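Local coordinates for PDZ domain protein (Parabacteroides distasonis, PDB 4L8N) that is of unknown function but carries N- and C-terminal PDZ domains together with a DUF4136 domain, and binds magnesium, at residues I34-S39 and R449-V454; N103-D108 and Y314-L319; N308-S313 and S329-A334; E355-A360 and L408-Y413; S424-C429 and I443-I448. All blocks are in the same frame, centred on the assembly; numbering follows the deposited sequence.

How the contacts relate
Strand 438-456 runs through two of the five contacts: its far end takes the N-terminal PDZ turn of contact 1, and its near part pairs with 424-429 in contact 5, the centres about 22 Å apart. Contacts 2 to 5 gather around the C-terminal PDZ domain. Contacts 3 and 5 are neighbours, about 11 Å between centres, and contact 2 lies about 14 Å from contact 3 and 13 Å from contact 4. Glu-107 of contact 2 ties it to both: its carboxylate meets Thr-310 and Gly-311 of contact 3 and Tyr-413 of contact 4. All five lie away from the magnesium ligands Glu-239 and Asp-270.

Contact 1: I34-S39 and R449-V454; sequences IIPYSS and RSEVTV
Tyr-37 lays its ring on the guanidinium of Arg-449 where a type II beta turn of the N-terminal PDZ domain, Ile-35 to Ser-38, meets the long strand 438-456. Pro-36 and Tyr-37 hold the two central positions of the turn, Tyr-37 with a left-handed backbone, and both point at the strand. The planes of ring and guanidinium are 2° apart, a cation-pi stack with Arg-449 CZ 4.1 Å from the centroid of the Tyr-37 ring. CD of Arg-449 sits over the centre of the same face, 3.7 Å from the Tyr-37 centroid, as a CH-pi contact. Arg-449 reaches there because its CG is anti to the carbonyl carbon (chi1 -79°) and its chain is extended from CG to NE. The two side chains slide past each other in opposite directions: Tyr-37 OH ends 3.4 Å from Arg-449 CA, while Arg-449 NH1 comes back to Tyr-37 CB at 3.5 Å. Tyr-309 takes the opposite face of the guanidinium in a second cation-pi contact, leaving the charge between two rings. With an alanine here, the Tyr-37 ring would probably lose the cover over that face, and Tyr-309 its cationic partner. Beside the stack, Glu-451 packs under the proline, Pro-36 CG 3.8 Å from Glu-451 CB, and its OE2 lies at the ring edge, 4.0 Å from Tyr-37 CD2.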
# COMPACT_ATOMS: atom_id res chain seq x y z
N ILE A 34 21.63 -2.39 20.89
CA ILE A 34 22.57 -2.54 21.98
C ILE A 34 22.98 -3.99 22.03
O ILE A 34 22.13 -4.88 21.91
CB ILE A 34 21.91 -2.01 23.29
CG1 ILE A 34 22.14 -0.50 23.42
CG2 ILE A 34 22.44 -2.69 24.53
CD1 ILE A 34 21.21 0.27 22.75
N ILE A 35 24.28 -4.25 22.17
CA ILE A 35 24.77 -5.61 22.22
C ILE A 35 24.56 -6.16 23.66
O ILE A 35 25.04 -5.58 24.61
CB ILE A 35 26.22 -5.66 21.72
CG1 ILE A 35 26.21 -5.45 20.19
CG2 ILE A 35 26.91 -6.99 22.09
CD1 ILE A 35 27.25 -4.64 19.69
N PRO A 36 23.81 -7.26 23.82
CA PRO A 36 23.58 -7.78 25.18
C PRO A 36 24.86 -8.17 25.86
O PRO A 36 25.79 -8.61 25.21
CB PRO A 36 22.70 -9.01 24.95
CG PRO A 36 22.06 -8.78 23.60
CD PRO A 36 23.10 -8.07 22.81
N TYR A 37 24.89 -8.00 27.19
CA TYR A 37 26.01 -8.38 28.04
C TYR A 37 27.24 -7.47 27.82
O TYR A 37 28.31 -7.75 28.37
CB TYR A 37 26.35 -9.89 27.86
CG TYR A 37 25.26 -10.80 28.40
CD1 TYR A 37 25.06 -10.93 29.77
CD2 TYR A 37 24.44 -11.53 27.54
CE1 TYR A 37 24.06 -11.76 30.28
CE2 TYR A 37 23.44 -12.37 28.04
CZ TYR A 37 23.25 -12.48 29.41
OH TYR A 37 22.26 -13.26 29.96
N SER A 38 27.06 -6.32 27.11
CA SER A 38 28.12 -5.35 26.82
C SER A 38 28.20 -4.24 27.88
O SER A 38 27.30 -4.08 28.70
CB SER A 38 27.92 -4.72 25.44
OG SER A 38 26.77 -3.88 25.36
N SER A 39 29.28 -3.45 27.83
CA SER A 39 29.51 -2.35 28.74
C SER A 39 28.58 -1.19 28.41
O SER A 39 28.08 -0.55 29.33
CB SER A 39 30.97 -1.92 28.73
OG SER A 39 31.81 -2.96 29.22
N ARG A 449 22.94 -17.69 29.41
CA ARG A 449 22.89 -16.40 28.75
C ARG A 449 21.81 -16.53 27.75
O ARG A 449 21.85 -17.44 26.92
CB ARG A 449 24.24 -16.00 28.12
CG ARG A 449 25.19 -15.46 29.12
CD ARG A 449 26.28 -14.66 28.46
NE ARG A 449 27.08 -13.95 29.46
CZ ARG A 449 28.05 -13.09 29.18
NH1 ARG A 449 28.35 -12.80 27.92
NH2 ARG A 449 28.72 -12.50 30.16
N SER A 450 20.79 -15.70 27.90
CA SER A 450 19.64 -15.63 27.02
C SER A 450 19.54 -14.23 26.49
O SER A 450 19.82 -13.26 27.22
CB SER A 450 18.38 -16.04 27.75
OG SER A 450 17.70 -17.01 26.99
N GLU A 451 19.23 -14.10 25.20
CA GLU A 451 19.14 -12.81 24.52
C GLU A 451 18.26 -12.90 23.27
O GLU A 451 18.27 -13.89 22.56
CB GLU A 451 20.54 -12.24 24.16
CG GLU A 451 21.55 -13.23 23.58
CD GLU A 451 22.88 -12.68 23.08
OE1 GLU A 451 22.93 -12.20 21.92
OE2 GLU A 451 23.89 -12.81 23.81
N VAL A 452 17.47 -11.84 23.07
CA VAL A 452 16.64 -11.58 21.89
C VAL A 452 16.90 -10.14 21.46
O VAL A 452 16.77 -9.23 22.28
CB VAL A 452 15.12 -11.83 22.06
CG1 VAL A 452 14.40 -11.66 20.73
CG2 VAL A 452 14.82 -13.20 22.63
N THR A 453 17.27 -9.94 20.20
CA THR A 453 17.45 -8.63 19.58
C THR A 453 16.40 -8.51 18.49
O THR A 453 16.32 -9.35 17.60
CB THR A 453 18.88 -8.47 19.07
OG1 THR A 453 19.74 -8.39 20.21
CG2 THR A 453 19.06 -7.24 18.19
N VAL A 454 15.53 -7.50 18.60
CA VAL A 454 14.51 -7.19 17.58
C VAL A 454 14.94 -5.85 17.03
O VAL A 454 14.93 -4.85 17.77
CB VAL A 454 13.05 -7.23 18.07
CG1 VAL A 454 12.08 -6.98 16.91
CG2 VAL A 454 12.76 -8.57 18.74

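Contact 2: N103-D108 and Y314-L319; sequences NAITED and YDIDKL
Ile-105 crosses Ile-316 at a slant, touching it from CG1 to the tip. Ile-105 CB is 3.6 Å from Tyr-314 O. Ile-105 CG1, anti to the carbonyl carbon (chi1 -61°), turns to the far segment and meets Ile-316 CA at 3.6 Å and Ile-316 CB. At the tip, Ile-105 CD1 rests 3.7 Å from Ile-316 CG1. The backbones beneath form a short antiparallel pairing: Ile-105 and Tyr-314 are a hydrogen-bonded pair, Tyr-314 N to Ile-105 O 2.8 Å and Ile-105 N to Tyr-314 O 2.7 Å, and Ile-316 N adds a bond to Asn-103 O. Strand 104-105 is thus an edge strand on 312-315 of the C-terminal PDZ domain. Strand 312-315 follows the loop at Thr-310 and Gly-311, which probably corresponds to the carboxylate-binding loop of PDZ domains, and the pairing is consistent with 103-108 lying where such domains take peptides. Glu-107 fits this reading: its OE1 accepts from Gly-311 N, and its OE2 pairs with the hydroxyls of Thr-310 and Tyr-413. Glu-107 CG lies at the edge of the Tyr-314 ring, whose OH bonds to Tyr-413. At the other end Asn-103 ND2 stands 3.6 Å from Asp-315 OD1, the amide and carboxylate planes 88° apart.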
# COMPACT_ATOMS: atom_id res chain seq x y z
N ASN A 103 43.12 -13.71 18.67
CA ASN A 103 43.04 -15.17 18.47
C ASN A 103 41.97 -15.89 19.36
O ASN A 103 41.91 -17.12 19.37
CB ASN A 103 44.43 -15.78 18.74
CG ASN A 103 44.93 -15.61 20.16
OD1 ASN A 103 44.66 -14.61 20.83
ND2 ASN A 103 45.68 -16.58 20.65
N ALA A 104 41.14 -15.12 20.11
CA ALA A 104 40.11 -15.66 21.00
C ALA A 104 38.81 -16.00 20.27
O ALA A 104 38.33 -15.23 19.43
CB ALA A 104 39.82 -14.68 22.14
N ILE A 105 38.28 -17.20 20.58
CA ILE A 105 37.00 -17.68 20.10
C ILE A 105 36.16 -17.75 21.36
O ILE A 105 36.52 -18.45 22.31
CB ILE A 105 37.05 -19.03 19.30
CG1 ILE A 105 37.91 -18.91 18.02
CG2 ILE A 105 35.64 -19.53 18.94
CD1 ILE A 105 37.48 -17.83 16.92
N THR A 106 35.10 -16.94 21.40
CA THR A 106 34.24 -16.84 22.57
C THR A 106 33.12 -17.87 22.50
O THR A 106 32.78 -18.37 21.41
CB THR A 106 33.66 -15.43 22.71
OG1 THR A 106 32.73 -15.18 21.67
CG2 THR A 106 34.72 -14.36 22.73
N GLU A 107 32.50 -18.15 23.66
CA GLU A 107 31.36 -19.04 23.77
C GLU A 107 30.16 -18.48 22.99
O GLU A 107 29.38 -19.25 22.46
CB GLU A 107 31.01 -19.31 25.23
CG GLU A 107 32.04 -20.18 25.95
CD GLU A 107 31.82 -20.32 27.44
OE1 GLU A 107 31.37 -19.34 28.09
OE2 GLU A 107 32.09 -21.42 27.96
N ASP A 108 30.07 -17.15 22.85
CA ASP A 108 29.02 -16.50 22.06
C ASP A 108 29.19 -16.88 20.57
O ASP A 108 28.22 -17.24 19.90
CB ASP A 108 29.06 -14.97 22.27
CG ASP A 108 28.09 -14.19 21.41
OD1 ASP A 108 26.90 -14.09 21.80
OD2 ASP A 108 28.51 -13.68 20.34
N TYR A 314 38.69 -19.56 23.67
CA TYR A 314 39.57 -20.61 23.13
C TYR A 314 40.43 -20.06 21.99
O TYR A 314 40.02 -19.09 21.34
CB TYR A 314 38.72 -21.81 22.64
CG TYR A 314 37.77 -22.39 23.67
CD1 TYR A 314 36.48 -21.90 23.81
CD2 TYR A 314 38.17 -23.42 24.51
CE1 TYR A 314 35.61 -22.41 24.78
CE2 TYR A 314 37.31 -23.95 25.47
CZ TYR A 314 36.02 -23.45 25.59
OH TYR A 314 35.16 -23.97 26.53
N ASP A 315 41.61 -20.69 21.73
CA ASP A 315 42.51 -20.27 20.65
C ASP A 315 41.96 -20.74 19.30
O ASP A 315 41.77 -21.93 19.11
CB ASP A 315 43.94 -20.83 20.87
CG ASP A 315 45.10 -20.12 20.19
OD1 ASP A 315 44.93 -19.66 19.04
OD2 ASP A 315 46.22 -20.10 20.77
N ILE A 316 41.71 -19.80 18.37
CA ILE A 316 41.19 -20.07 17.01
C ILE A 316 41.99 -21.19 16.29
O ILE A 316 41.42 -21.93 15.48
CB ILE A 316 41.12 -18.75 16.17
CG1 ILE A 316 40.36 -18.94 14.83
CG2 ILE A 316 42.50 -18.07 16.01
CD1 ILE A 316 40.04 -17.63 14.02
N ASP A 317 43.29 -21.33 16.61
CA ASP A 317 44.18 -22.33 16.01
C ASP A 317 44.25 -23.57 16.94
O ASP A 317 43.63 -24.59 16.60
CB ASP A 317 45.56 -21.73 15.70
CG ASP A 317 45.52 -20.34 15.07
OD1 ASP A 317 44.89 -20.19 13.99
OD2 ASP A 317 46.10 -19.40 15.66
N LYS A 318 44.92 -23.48 18.12
CA LYS A 318 44.95 -24.59 19.10
C LYS A 318 43.76 -24.45 20.08
O LYS A 318 43.91 -23.87 21.16
CB LYS A 318 46.30 -24.64 19.84
CG LYS A 318 46.56 -25.99 20.49
CD LYS A 318 47.83 -26.00 21.34
CE LYS A 318 47.97 -27.28 22.12
NZ LYS A 318 49.01 -27.18 23.17
N LEU A 319 42.59 -25.01 19.71
CA LEU A 319 41.32 -24.92 20.43
C LEU A 319 41.30 -25.51 21.85
O LEU A 319 40.44 -25.10 22.63
CB LEU A 319 40.19 -25.57 19.63
CG LEU A 319 39.72 -24.80 18.41
CD1 LEU A 319 39.28 -25.75 17.32
CD2 LEU A 319 38.62 -23.79 18.76

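Contact 3: N308-S313 and S329-A334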
# COMPACT_ATOMS: atom_id res chain seq x y z
N ASN A 308 25.05 -22.04 27.40
CA ASN A 308 25.70 -22.22 28.71
C ASN A 308 26.98 -21.41 28.68
O ASN A 308 27.85 -21.65 27.82
CB ASN A 308 26.00 -23.69 29.02
CG ASN A 308 24.91 -24.49 29.70
OD1 ASN A 308 23.97 -23.98 30.33
ND2 ASN A 308 25.05 -25.79 29.63
N TYR A 309 27.07 -20.41 29.58
CA TYR A 309 28.20 -19.52 29.70
C TYR A 309 29.10 -19.89 30.89
O TYR A 309 28.61 -20.00 32.02
CB TYR A 309 27.69 -18.09 29.85
CG TYR A 309 28.76 -17.07 30.18
CD1 TYR A 309 29.63 -16.60 29.20
CD2 TYR A 309 28.88 -16.55 31.47
CE1 TYR A 309 30.61 -15.67 29.50
CE2 TYR A 309 29.85 -15.60 31.77
CZ TYR A 309 30.72 -15.16 30.78
OH TYR A 309 31.67 -14.21 31.06
N THR A 310 30.41 -20.03 30.63
CA THR A 310 31.45 -20.30 31.63
C THR A 310 32.44 -19.10 31.69
O THR A 310 32.99 -18.81 32.74
CB THR A 310 32.19 -21.61 31.36
OG1 THR A 310 33.07 -21.43 30.25
CG2 THR A 310 31.27 -22.81 31.16
N GLY A 311 32.65 -18.44 30.56
CA GLY A 311 33.55 -17.30 30.46
C GLY A 311 34.87 -17.60 29.80
O GLY A 311 35.72 -16.71 29.72
N ILE A 312 35.07 -18.85 29.32
CA ILE A 312 36.30 -19.29 28.66
C ILE A 312 36.30 -18.86 27.19
O ILE A 312 35.30 -19.01 26.49
CB ILE A 312 36.52 -20.85 28.80
CG1 ILE A 312 36.61 -21.31 30.27
CG2 ILE A 312 37.75 -21.34 28.01
CD1 ILE A 312 36.16 -22.79 30.52
N SER A 313 37.46 -18.35 26.74
CA SER A 313 37.76 -18.01 25.36
C SER A 313 38.84 -19.02 24.88
O SER A 313 39.74 -19.36 25.65
CB SER A 313 38.20 -16.56 25.25
OG SER A 313 37.08 -15.72 25.48
N SER A 329 32.99 -14.57 35.98
CA SER A 329 32.39 -15.68 35.28
C SER A 329 32.45 -16.97 36.07
O SER A 329 33.34 -17.10 36.91
CB SER A 329 33.13 -15.88 33.96
OG SER A 329 34.46 -16.30 34.17
N PRO A 330 31.58 -17.97 35.75
CA PRO A 330 31.66 -19.25 36.46
C PRO A 330 33.05 -19.91 36.35
O PRO A 330 33.49 -20.48 37.35
CB PRO A 330 30.58 -20.10 35.76
CG PRO A 330 29.64 -19.14 35.19
CD PRO A 330 30.47 -17.96 34.78
N ALA A 331 33.75 -19.79 35.19
CA ALA A 331 35.09 -20.40 34.99
C ALA A 331 36.14 -19.71 35.84
O ALA A 331 37.05 -20.39 36.32
CB ALA A 331 35.50 -20.39 33.54
N TYR A 332 36.00 -18.38 36.04
CA TYR A 332 36.92 -17.61 36.90
C TYR A 332 36.74 -18.04 38.36
O TYR A 332 37.72 -18.32 39.04
CB TYR A 332 36.72 -16.08 36.75
CG TYR A 332 37.63 -15.31 37.68
CD1 TYR A 332 38.94 -15.02 37.32
CD2 TYR A 332 37.22 -14.98 38.98
CE1 TYR A 332 39.81 -14.37 38.21
CE2 TYR A 332 38.09 -14.37 39.88
CZ TYR A 332 39.38 -14.05 39.49
OH TYR A 332 40.22 -13.44 40.38
N ALA A 333 35.47 -18.08 38.83
CA ALA A 333 35.08 -18.49 40.18
C ALA A 333 35.51 -19.93 40.47
O ALA A 333 35.83 -20.24 41.62
CB ALA A 333 33.57 -18.35 40.35
N ALA A 334 35.53 -20.80 39.42
CA ALA A 334 35.95 -22.20 39.49
C ALA A 334 37.48 -22.32 39.53
O ALA A 334 37.99 -23.38 39.88
CB ALA A 334 35.40 -22.98 38.31
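With chi1 at 172°, Tyr-309 trails its ring away from its backbone nitrogen and against Ser-329 and Pro-330, while Ile-312 CG1, anti to the carbonyl carbon (chi1 -60°), comes down on Ala-331 CB at 3.6 Å. The Tyr-309 and Pro-330 side chains cross at about a right angle, Tyr-309 CE2 3.9 Å from Pro-330 CD, and Tyr-309 OH lies 3.7 Å from Ser-329 CB. That hydroxyl is hydrogen-bonded to Asp-326 OD2. A phenylalanine in its place would probably leave Asp-326 OD2 without this partner and weaken the ring's hold beside Ser-329. One backbone bond joins the segments: Ala-331 N to Thr-310 O, 2.7 Å, along a lone pair of the carbonyl. The acceptor belongs to the loop at Thr-310 and Gly-311 and the donor to the first turn of helix 330-333, so this helix, probably the first of the C-terminal PDZ domain, is pinned there at its start. Ser-329 is the N-cap, its OG accepting from Tyr-332 N at 3.2 Å and also hydrogen-bonded to Asp-326 O. Gly-311, with positive phi, brings its CA within 3.8 Å of Ser-329 CB, and its N lies over one face of the Tyr-309 ring, toward its rim.

Contact 4: E355-A360 and L408-Y413; sequences EEFSSA and LPAFSY
Helix 354-367, probably the second helix of the C-terminal PDZ domain, which in this fold borders the peptide groove, is met here by the loop that leads from helix 395-402 toward strand 429-435. Phe-357 and Leu-408 carry it. CG of Phe-357 is anti to the carbonyl carbon (chi1 -83°), which sends the ring off the helix and in among Leu-408, Ala-410 and Phe-411. Phe-411 comes in edge-to-face: its CE2 stands over the centre of one face of the Phe-357 ring, the centroids 5.1 Å apart and the planes at 60°. Leu-408 crosses Phe-357 at about a right angle, with Leu-408 CB 3.7 Å from Phe-357 CD1, and Ala-410 CB sits 4.1 Å from Phe-357 CE1, oblique to the ring.

Leu-408 has a left-handed backbone and directs its side chain at the helix. Leu-408 CG packs on Ala-360 CB at 3.7 Å, and its CD1 continues one turn back to lie 3.2 Å from Glu-356 O. Outside the segments, His-352 makes an edge-to-face contact with Phe-357, and Phe-411 makes another with Tyr-314, so the aromatic contacts run on from helix 354-367 to strand 312-315, consistent with the two walls of a PDZ groove. A bound MPD, probably from the crystallisation liquor, lies about 4 Å from the Phe-357 side chain. No direct hydrogen bond joins the two segments. A water does so instead, 2.8 Å from Phe-357 O and 2.8 Å from Leu-408 O; the latter oxygen also lies in the plane of the Phe-357 ring, at its edge.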
# COMPACT_ATOMS: atom_id res chain seq x y z
N GLU A 355 39.18 -28.32 11.59
CA GLU A 355 38.56 -29.10 10.51
C GLU A 355 38.07 -30.45 11.01
O GLU A 355 37.07 -30.95 10.50
CB GLU A 355 39.46 -29.26 9.28
CG GLU A 355 39.07 -28.33 8.14
CD GLU A 355 37.59 -28.31 7.75
OE1 GLU A 355 37.05 -29.40 7.44
OE2 GLU A 355 36.98 -27.22 7.77
N GLU A 356 38.75 -31.02 12.04
CA GLU A 356 38.32 -32.27 12.69
C GLU A 356 36.93 -32.06 13.33
O GLU A 356 36.07 -32.93 13.20
CB GLU A 356 39.33 -32.69 13.77
CG GLU A 356 40.56 -33.41 13.26
CD GLU A 356 41.37 -34.04 14.38
OE1 GLU A 356 41.03 -35.17 14.80
OE2 GLU A 356 42.32 -33.38 14.86
N PHE A 357 36.73 -30.89 13.98
CA PHE A 357 35.51 -30.48 14.67
C PHE A 357 34.42 -30.12 13.67
O PHE A 357 33.29 -30.57 13.82
CB PHE A 357 35.77 -29.29 15.62
CG PHE A 357 36.31 -29.62 17.00
CD1 PHE A 357 35.60 -30.46 17.86
CD2 PHE A 357 37.48 -29.03 17.47
CE1 PHE A 357 36.09 -30.74 19.15
CE2 PHE A 357 37.96 -29.31 18.76
CZ PHE A 357 37.26 -30.17 19.59
N SER A 358 34.78 -29.33 12.64
CA SER A 358 33.88 -28.89 11.59
C SER A 358 33.28 -30.08 10.83
O SER A 358 32.05 -30.14 10.69
CB SER A 358 34.60 -27.95 10.62
OG SER A 358 33.67 -27.27 9.80
N SER A 359 34.12 -31.04 10.39
CA SER A 359 33.69 -32.25 9.66
C SER A 359 32.79 -33.15 10.53
O SER A 359 31.73 -33.59 10.05
CB SER A 359 34.90 -33.04 9.18
OG SER A 359 35.71 -32.23 8.35
N ALA A 360 33.22 -33.42 11.78
CA ALA A 360 32.50 -34.24 12.76
C ALA A 360 31.08 -33.69 13.04
O ALA A 360 30.14 -34.48 13.16
CB ALA A 360 33.31 -34.31 14.05
N LEU A 408 32.61 -35.61 17.62
CA LEU A 408 33.43 -34.71 18.47
C LEU A 408 32.51 -33.66 19.15
O LEU A 408 32.45 -32.49 18.75
CB LEU A 408 34.59 -34.05 17.67
CG LEU A 408 35.53 -35.01 16.89
CD1 LEU A 408 36.56 -34.23 16.13
CD2 LEU A 408 36.20 -36.04 17.79
N PRO A 409 31.73 -34.12 20.17
CA PRO A 409 30.73 -33.24 20.80
C PRO A 409 31.23 -32.43 22.00
O PRO A 409 30.43 -32.08 22.86
CB PRO A 409 29.66 -34.25 21.25
CG PRO A 409 30.18 -35.65 20.86
CD PRO A 409 31.64 -35.48 20.73
N ALA A 410 32.54 -32.12 22.07
CA ALA A 410 33.13 -31.37 23.17
C ALA A 410 32.42 -30.03 23.43
O ALA A 410 32.15 -29.71 24.59
CB ALA A 410 34.60 -31.12 22.90
N PHE A 411 32.06 -29.29 22.35
CA PHE A 411 31.42 -28.00 22.49
C PHE A 411 29.91 -28.11 22.72
O PHE A 411 29.28 -27.09 23.01
CB PHE A 411 31.73 -27.12 21.28
CG PHE A 411 33.18 -26.69 21.18
CD1 PHE A 411 33.71 -25.73 22.04
CD2 PHE A 411 34.00 -27.21 20.18
CE1 PHE A 411 35.05 -25.34 21.94
CE2 PHE A 411 35.34 -26.79 20.07
CZ PHE A 411 35.85 -25.86 20.95
N SER A 412 29.34 -29.32 22.69
CA SER A 412 27.89 -29.50 22.94
C SER A 412 27.47 -29.05 24.37
O SER A 412 26.28 -28.90 24.62
CB SER A 412 27.45 -30.95 22.68
OG SER A 412 27.95 -31.82 23.68
N TYR A 413 28.44 -28.81 25.27
CA TYR A 413 28.23 -28.33 26.65
C TYR A 413 27.51 -26.97 26.62
O TYR A 413 26.77 -26.63 27.55
CB TYR A 413 29.59 -28.24 27.41
CG TYR A 413 30.40 -26.97 27.15
CD1 TYR A 413 30.20 -25.83 27.92
CD2 TYR A 413 31.37 -26.93 26.15
CE1 TYR A 413 30.93 -24.66 27.67
CE2 TYR A 413 32.10 -25.77 25.90
CZ TYR A 413 31.88 -24.64 26.67
OH TYR A 413 32.61 -23.50 26.44
O HOH W 1 32.33 -30.90 16.46

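Contact 5: S424-C429 and I443-I448; sequences SGNNAC and IIRPTI
This is the open end of a strand pairing, partly buried, where the end of the loop before strand 429-435 pairs with strand 438-456. The one bridge is Cys-429 with Ile-444, an antiparallel hydrogen-bonded pair. Ile-444 N reaches Cys-429 O at 2.7 Å, and Cys-429 N comes to Ile-444 O at 3.0 Å. Ahead of the pair the chains part, and side chains take over. Pro-446 fills the angle: its CD lies 3.3 Å from Asn-427 O, and its CG touches Cys-429 SG at 4.0 Å. On the other flank Ala-428 CB packs on Ile-443 CG2 at 3.7 Å.

Arg-445 starts out extended, its CG pointing away from the backbone nitrogen (chi1 -171°), and then bends at chi3 (-84°), which folds its guanidinium back over the loop, with Ala-428 N beneath the centre of one face. Arg-445 NH2 stands 3.6 Å from Asn-426 OD1, their planes far from parallel, and Arg-445 NH1 donates to a water at 3.0 Å, which lies in plane at the guanidinium edge. The amide of Asn-427 has its polar partner elsewhere, OD1 accepting from Asn-308 ND2 on strand 298-309, where Pro-446 also packs. Strands 429-435 and 438-456, joined by two residues, form a beta hairpin, and Cys-429 with Ile-444 is a pair near its open end, where Pro-446 interrupts the strand.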
# COMPACT_ATOMS: atom_id res chain seq x y z
N SER A 424 20.30 -36.22 31.21
CA SER A 424 20.54 -36.18 32.67
C SER A 424 20.11 -34.82 33.27
O SER A 424 20.22 -33.78 32.60
CB SER A 424 22.01 -36.47 32.99
OG SER A 424 22.86 -35.36 32.80
N GLY A 425 19.58 -34.84 34.49
CA GLY A 425 19.09 -33.62 35.16
C GLY A 425 20.18 -32.82 35.85
O GLY A 425 19.99 -32.31 36.97
N ASN A 426 21.34 -32.69 35.17
CA ASN A 426 22.49 -32.01 35.72
C ASN A 426 23.19 -31.16 34.66
O ASN A 426 23.92 -31.69 33.81
CB ASN A 426 23.45 -33.03 36.33
CG ASN A 426 24.66 -32.42 36.96
OD1 ASN A 426 24.57 -31.45 37.74
ND2 ASN A 426 25.83 -32.97 36.63
N ASN A 427 22.98 -29.84 34.76
CA ASN A 427 23.56 -28.84 33.87
C ASN A 427 25.03 -28.54 34.23
O ASN A 427 25.72 -27.91 33.45
CB ASN A 427 22.71 -27.57 33.85
CG ASN A 427 23.01 -26.64 32.69
OD1 ASN A 427 23.18 -27.06 31.55
ND2 ASN A 427 23.10 -25.34 32.96
N ALA A 428 25.54 -29.05 35.36
CA ALA A 428 26.93 -28.85 35.76
C ALA A 428 27.89 -29.67 34.87
O ALA A 428 27.71 -30.87 34.69
CB ALA A 428 27.11 -29.21 37.22
N CYS A 429 28.89 -28.99 34.29
CA CYS A 429 29.85 -29.58 33.34
C CYS A 429 31.19 -29.79 34.01
O CYS A 429 31.63 -28.97 34.81
CB CYS A 429 29.99 -28.70 32.10
SG CYS A 429 28.40 -28.12 31.42
N ILE A 443 34.24 -28.66 38.45
CA ILE A 443 32.86 -28.75 37.99
C ILE A 443 32.35 -27.33 37.85
O ILE A 443 32.33 -26.59 38.84
CB ILE A 443 31.94 -29.61 38.90
CG1 ILE A 443 32.61 -30.90 39.44
CG2 ILE A 443 30.62 -29.87 38.23
CD1 ILE A 443 33.32 -31.86 38.43
N ILE A 444 31.99 -26.94 36.62
CA ILE A 444 31.53 -25.59 36.37
C ILE A 444 30.05 -25.62 36.14
O ILE A 444 29.60 -26.23 35.17
CB ILE A 444 32.30 -24.92 35.19
CG1 ILE A 444 33.83 -24.87 35.47
CG2 ILE A 444 31.74 -23.52 34.93
CD1 ILE A 444 34.72 -24.25 34.36
N ARG A 445 29.27 -24.99 37.03
CA ARG A 445 27.85 -24.86 36.76
C ARG A 445 27.72 -23.57 35.96
O ARG A 445 28.04 -22.50 36.47
CB ARG A 445 26.95 -24.87 37.99
CG ARG A 445 25.50 -24.94 37.52
CD ARG A 445 24.50 -25.01 38.63
NE ARG A 445 24.29 -26.36 39.11
CZ ARG A 445 23.37 -27.20 38.67
NH1 ARG A 445 22.54 -26.82 37.70
NH2 ARG A 445 23.26 -28.40 39.18
N PRO A 446 27.33 -23.66 34.67
CA PRO A 446 27.26 -22.44 33.88
C PRO A 446 26.03 -21.63 34.21
O PRO A 446 25.08 -22.11 34.86
CB PRO A 446 27.19 -22.97 32.44
CG PRO A 446 27.42 -24.44 32.52
CD PRO A 446 26.95 -24.83 33.86
N THR A 447 26.06 -20.39 33.75
CA THR A 447 24.93 -19.48 33.83
C THR A 447 24.34 -19.49 32.44
O THR A 447 25.05 -19.76 31.47
CB THR A 447 25.33 -18.11 34.34
OG1 THR A 447 26.45 -17.62 33.59
CG2 THR A 447 25.62 -18.12 35.83
N ILE A 448 23.06 -19.26 32.35
CA ILE A 448 22.39 -19.33 31.07
C ILE A 448 22.26 -17.92 30.53
O ILE A 448 21.64 -17.03 31.15
CB ILE A 448 21.05 -20.12 31.20
CG1 ILE A 448 21.35 -21.62 31.53
CG2 ILE A 448 20.20 -19.99 29.94
CD1 ILE A 448 20.15 -22.54 31.74
O HOH W 2 20.43 -28.89 37.22